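Local coordinates for hypothetical protein Atu1540 (Agrobacterium tumefaciens str. C58, PDB 2HWJ) that is of unknown function but belongs to the putative ParB-like nucleases of the ParB and sulfiredoxin clan, so a nucleotide- or DNA-directed role is conceivable but unproven, at residues K16-T20 with R62-I66; V56-K60 with A89-H93. All coordinates share one frame; numbering follows the deposited sequence.

Contact 1 of 2, residues K16-T20 with R62-I66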
loop_
_atom_site.group_PDB
_atom_site.type_symbol
_atom_site.label_atom_id
_atom_site.label_comp_id
_atom_site.label_asym_id
_atom_site.label_seq_id
_atom_site.Cartn_x
_atom_site.Cartn_y
_atom_site.Cartn_z
ATOM N N LYS A 16 0.044 -30.883 5.788
ATOM C CA LYS A 16 -0.453 -30.795 4.428
ATOM C C LYS A 16 -0.256 -29.391 3.858
ATOM O O LYS A 16 -0.402 -29.238 2.691
ATOM C CB LYS A 16 -1.931 -31.212 4.351
ATOM C CG LYS A 16 -2.142 -32.687 4.554
ATOM C CD LYS A 16 -2.511 -33.441 3.260
ATOM C CE LYS A 16 -2.484 -34.985 3.444
ATOM N NZ LYS A 16 -1.022 -35.501 3.523
ATOM N N LEU A 17 0.099 -28.393 4.687
ATOM C CA LEU A 17 0.361 -27.051 4.212
ATOM C C LEU A 17 1.602 -26.948 3.439
ATOM O O LEU A 17 2.643 -27.442 3.827
ATOM C CB LEU A 17 0.514 -26.053 5.318
ATOM C CG LEU A 17 -0.783 -25.563 5.892
ATOM C CD1 LEU A 17 -0.521 -25.077 7.329
ATOM C CD2 LEU A 17 -1.277 -24.462 5.010
ATOM N N ARG A 18 1.524 -26.220 2.360
ATOM C CA ARG A 18 2.672 -26.052 1.573
ATOM C C ARG A 18 3.318 -24.708 1.908
ATOM O O ARG A 18 2.726 -23.696 1.708
ATOM C CB ARG A 18 2.259 -26.182 0.119
ATOM C CG ARG A 18 1.962 -27.603 -0.207
ATOM C CD ARG A 18 3.045 -28.232 -1.022
ATOM N NE ARG A 18 2.396 -29.136 -1.975
ATOM C CZ ARG A 18 2.490 -30.472 -1.982
ATOM N NH1 ARG A 18 3.316 -31.122 -1.151
ATOM N NH2 ARG A 18 1.791 -31.173 -2.882
ATOM N N PRO A 19 4.544 -24.710 2.414
ATOM C CA PRO A 19 5.318 -23.522 2.747
ATOM C C PRO A 19 5.434 -22.521 1.589
ATOM O O PRO A 19 5.265 -22.937 0.448
ATOM C CB PRO A 19 6.734 -24.078 3.002
ATOM C CG PRO A 19 6.545 -25.451 3.370
ATOM C CD PRO A 19 5.257 -25.956 2.733
ATOM N N THR A 20 5.798 -21.242 1.854
ATOM C CA THR A 20 6.109 -20.413 0.732
ATOM C C THR A 20 7.417 -19.708 0.915
ATOM O O THR A 20 7.718 -18.706 0.255
ATOM C CB THR A 20 4.876 -19.436 0.341
ATOM O OG1 THR A 20 4.596 -18.536 1.398
ATOM C CG2 THR A 20 3.564 -20.202 -0.045
ATOM N N ARG A 62 -4.160 -27.862 -3.216
ATOM C CA ARG A 62 -3.275 -27.669 -2.160
ATOM C C ARG A 62 -3.436 -26.258 -1.576
ATOM O O ARG A 62 -3.780 -25.301 -2.258
ATOM C CB ARG A 62 -1.871 -28.097 -2.640
ATOM C CG ARG A 62 -1.724 -29.639 -2.973
ATOM C CD ARG A 62 -2.151 -30.455 -1.730
ATOM N NE ARG A 62 -1.293 -31.595 -1.404
ATOM C CZ ARG A 62 -0.254 -31.616 -0.535
ATOM N NH1 ARG A 62 0.158 -30.556 0.157
ATOM N NH2 ARG A 62 0.404 -32.763 -0.365
ATOM N N ALA A 63 -3.272 -26.147 -0.276
ATOM C CA ALA A 63 -3.244 -24.869 0.418
ATOM C C ALA A 63 -1.805 -24.394 0.688
ATOM O O ALA A 63 -1.014 -25.148 1.304
ATOM C CB ALA A 63 -3.954 -25.019 1.703
ATOM N N TYR A 64 -1.488 -23.154 0.292
ATOM C CA TYR A 64 -0.144 -22.560 0.554
ATOM C C TYR A 64 -0.158 -21.565 1.669
ATOM O O TYR A 64 -0.948 -20.635 1.610
ATOM C CB TYR A 64 0.398 -21.860 -0.725
ATOM C CG TYR A 64 0.717 -22.896 -1.734
ATOM C CD1 TYR A 64 -0.341 -23.619 -2.347
ATOM C CD2 TYR A 64 2.057 -23.302 -1.957
ATOM C CE1 TYR A 64 -0.077 -24.684 -3.243
ATOM C CE2 TYR A 64 2.340 -24.335 -2.857
ATOM C CZ TYR A 64 1.249 -25.005 -3.496
ATOM O OH TYR A 64 1.446 -26.018 -4.361
ATOM N N LEU A 65 0.676 -21.754 2.665
ATOM C CA LEU A 65 0.731 -20.925 3.895
ATOM C C LEU A 65 1.360 -19.614 3.519
ATOM O O LEU A 65 2.412 -19.598 2.887
ATOM C CB LEU A 65 1.689 -21.571 4.907
ATOM C CG LEU A 65 1.890 -20.780 6.184
ATOM C CD1 LEU A 65 0.554 -20.542 6.932
ATOM C CD2 LEU A 65 2.911 -21.430 7.120
ATOM N N ILE A 66 0.769 -18.511 3.945
ATOM C CA ILE A 66 1.204 -17.180 3.454
ATOM C C ILE A 66 1.908 -16.373 4.545
ATOM O O ILE A 66 2.710 -15.472 4.296
ATOM C CB ILE A 66 -0.025 -16.435 2.831
ATOM C CG1 ILE A 66 -0.097 -16.849 1.404
ATOM C CG2 ILE A 66 0.083 -14.956 2.846
ATOM C CD1 ILE A 66 1.246 -17.193 0.977
#
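The guanidinium groups of Arg-18 and Arg-62 lie flat on one another, their centres 3.3 Å apart and planes only 13° from parallel. NH2 of Arg-18 sits over the middle of the Arg-62 group, and NH1 of Arg-62 over that of Arg-18; the OH of Tyr-64 lies near the edge of the Arg-18 group. Such a like-charged stack keeps the N-H groups pointing outward in each plane. Farther back on the same arginine, CB of Arg-18 rests over one face of the Tyr-64 ring, a CH-pi contact of 3.7 Å to the centroid, while CG2 of Thr-20 meets the ring edge in its plane. With CG of Arg-18 anti to the carbonyl carbon (chi1 -73°), the chain, bent at chi2 and chi3, runs from the tyrosine to Arg-62. Arg-18 also makes a single beta bridge to Tyr-64: its N donates to Ala-63 O at 3.0 Å, and its O accepts from Leu-65 N at 3.0 Å. On the other side of this bridge, CD2 of Leu-17 packs against CB of Leu-65 at 4.1 Å. The loop 16-20 thus lines the outer strand 63-65 of the mixed sheet, whose other neighbour is strand 52-57; helix 96-105 meets Tyr-64 through Phe-99 and Met-103, and helix 69-77 touches Pro-19 and Leu-65.

Contact 2 of 2, residues V56-K60 with A89-H93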
loop_
_atom_site.group_PDB
_atom_site.type_symbol
_atom_site.label_atom_id
_atom_site.label_comp_id
_atom_site.label_asym_id
_atom_site.label_seq_id
_atom_site.Cartn_x
_atom_site.Cartn_y
_atom_site.Cartn_z
ATOM N N VAL A 56 -3.622 -19.646 0.638
ATOM C CA VAL A 56 -4.041 -19.340 -0.721
ATOM C C VAL A 56 -4.340 -20.668 -1.330
ATOM O O VAL A 56 -3.662 -21.613 -1.089
ATOM C CB VAL A 56 -2.837 -18.630 -1.451
ATOM C CG1 VAL A 56 -2.772 -18.944 -2.911
ATOM C CG2 VAL A 56 -2.936 -17.163 -1.317
ATOM N N ALA A 57 -5.324 -20.798 -2.163
ATOM C CA ALA A 57 -5.576 -22.125 -2.699
ATOM C C ALA A 57 -4.735 -22.223 -3.969
ATOM O O ALA A 57 -4.832 -21.363 -4.817
ATOM C CB ALA A 57 -7.082 -22.373 -2.961
ATOM N N GLY A 58 -3.890 -23.261 -4.067
ATOM C CA GLY A 58 -3.068 -23.480 -5.230
ATOM C C GLY A 58 -3.583 -24.609 -6.033
ATOM O O GLY A 58 -4.660 -25.087 -5.816
ATOM N N PRO A 59 -2.765 -25.078 -6.948
ATOM C CA PRO A 59 -3.029 -26.119 -7.915
ATOM C C PRO A 59 -3.358 -27.415 -7.219
ATOM O O PRO A 59 -2.915 -27.617 -6.096
ATOM C CB PRO A 59 -1.713 -26.288 -8.604
ATOM C CG PRO A 59 -1.038 -25.042 -8.381
ATOM C CD PRO A 59 -1.389 -24.590 -7.015
ATOM N N LYS A 60 -4.138 -28.289 -7.879
ATOM C CA LYS A 60 -4.652 -29.517 -7.236
ATOM C C LYS A 60 -5.340 -29.014 -6.041
ATOM O O LYS A 60 -5.801 -27.859 -6.031
ATOM C CB LYS A 60 -3.506 -30.420 -6.826
ATOM C CG LYS A 60 -2.664 -30.764 -8.040
ATOM C CD LYS A 60 -3.569 -31.385 -9.126
ATOM C CE LYS A 60 -3.025 -31.116 -10.548
ATOM N NZ LYS A 60 -1.843 -32.017 -10.973
ATOM N N ALA A 89 -7.286 -16.112 -1.093
ATOM C CA ALA A 89 -7.164 -15.983 -2.527
ATOM C C ALA A 89 -7.161 -17.347 -3.115
ATOM O O ALA A 89 -6.759 -18.326 -2.474
ATOM C CB ALA A 89 -5.899 -15.248 -2.898
ATOM N N LYS A 90 -7.587 -17.398 -4.363
ATOM C CA LYS A 90 -7.901 -18.664 -5.015
ATOM C C LYS A 90 -7.201 -18.657 -6.350
ATOM O O LYS A 90 -7.613 -17.931 -7.265
ATOM C CB LYS A 90 -9.423 -18.784 -5.190
ATOM C CG LYS A 90 -9.930 -20.188 -4.982
ATOM C CD LYS A 90 -11.504 -20.276 -4.942
ATOM C CE LYS A 90 -11.976 -21.774 -4.948
ATOM N NZ LYS A 90 -10.978 -22.843 -4.282
ATOM N N PHE A 91 -6.134 -19.429 -6.470
ATOM C CA PHE A 91 -5.444 -19.581 -7.732
ATOM C C PHE A 91 -5.472 -21.016 -8.262
ATOM O O PHE A 91 -4.700 -21.393 -9.164
ATOM C CB PHE A 91 -3.990 -19.175 -7.604
ATOM C CG PHE A 91 -3.770 -17.825 -7.081
ATOM C CD1 PHE A 91 -4.418 -16.749 -7.586
ATOM C CD2 PHE A 91 -2.865 -17.628 -6.075
ATOM C CE1 PHE A 91 -4.218 -15.472 -7.095
ATOM C CE2 PHE A 91 -2.629 -16.335 -5.578
ATOM C CZ PHE A 91 -3.344 -15.245 -6.111
ATOM N N SER A 92 -6.373 -21.815 -7.749
ATOM C CA SER A 92 -6.413 -23.189 -8.124
ATOM C C SER A 92 -6.858 -23.337 -9.546
ATOM O O SER A 92 -6.847 -24.385 -10.021
ATOM C CB SER A 92 -7.340 -23.949 -7.192
ATOM O OG SER A 92 -8.569 -23.241 -7.191
ATOM N N HIS A 93 -7.226 -22.344 -10.292
ATOM C CA HIS A 93 -7.363 -22.629 -11.758
ATOM C C HIS A 93 -5.984 -22.666 -12.457
ATOM O O HIS A 93 -5.883 -23.071 -13.583
ATOM C CB HIS A 93 -8.303 -21.659 -12.484
ATOM C CG HIS A 93 -7.930 -20.244 -12.289
ATOM N ND1 HIS A 93 -7.855 -19.670 -11.039
ATOM C CD2 HIS A 93 -7.522 -19.287 -13.167
ATOM C CE1 HIS A 93 -7.436 -18.413 -11.157
ATOM N NE2 HIS A 93 -7.240 -18.149 -12.442
#
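Ala-57 is held through both its backbone polar atoms: its N donates to Ala-89 O at 2.9 Å, and its O accepts from Phe-91 N at 2.9 Å. This is the pattern of a parallel bridge, in which Ala-57, paired with Lys-90, bonds to the residues before and after its partner. Ala-89 O also receives a CA-H...O contact from Val-56 CA, 3.4 Å away. CB of Ala-57 and the side chain of Lys-90 leave the same face of the sheet, where CG and NZ of the lysine both come to 4.1 Å from that methyl. Val-56 packs with both its branches: CG2 touches CB of Ala-89 at 3.9 Å, and CG1 comes obliquely to the Phe-91 ring, 3.4 Å from CD2. CG of Phe-91 is anti to the carbonyl carbon (chi1 -55°), which sets CD2 and CE2 beside CG1 of Val-56. Beyond the bridge both chains leave the sheet, and CB of Ser-92 approaches Gly-58 O at 3.2 Å. His-196 of the second subunit packs on Phe-91 and meets the His-93 ring. The contact therefore marks the shared C-terminal end of the inner strands 52-57 and 82-90, with helix 96-105 packing on it: Met-103 touches both Val-56 and Phe-91, and Phe-99 touches Pro-59.

Overall arrangement
Contacts 1 and 2 lie about 10 Å apart, centre to centre, at the same mixed sheet, which runs in the order 9-13, 82-90, 52-57, 63-65. Contact 2 pairs its two inner strands, whereas contact 1 brings the loop 16-20 onto the outermost strand 63-65; the antiparallel neighbours 52-57 and 63-65 connect them, with a probable hydrogen bond from Tyr-64 N to Val-56 O. Along the chain the segments alternate: 16-20, 56-60, 62-66, 89-93. Helix 96-105 touches both contacts, Met-103 reaching residues of each. The loop is thereby tied to the sheet edge. The second subunit touches contact 2, at Phe-91 and His-93, whereas no other chain of the assembly touches contact 1.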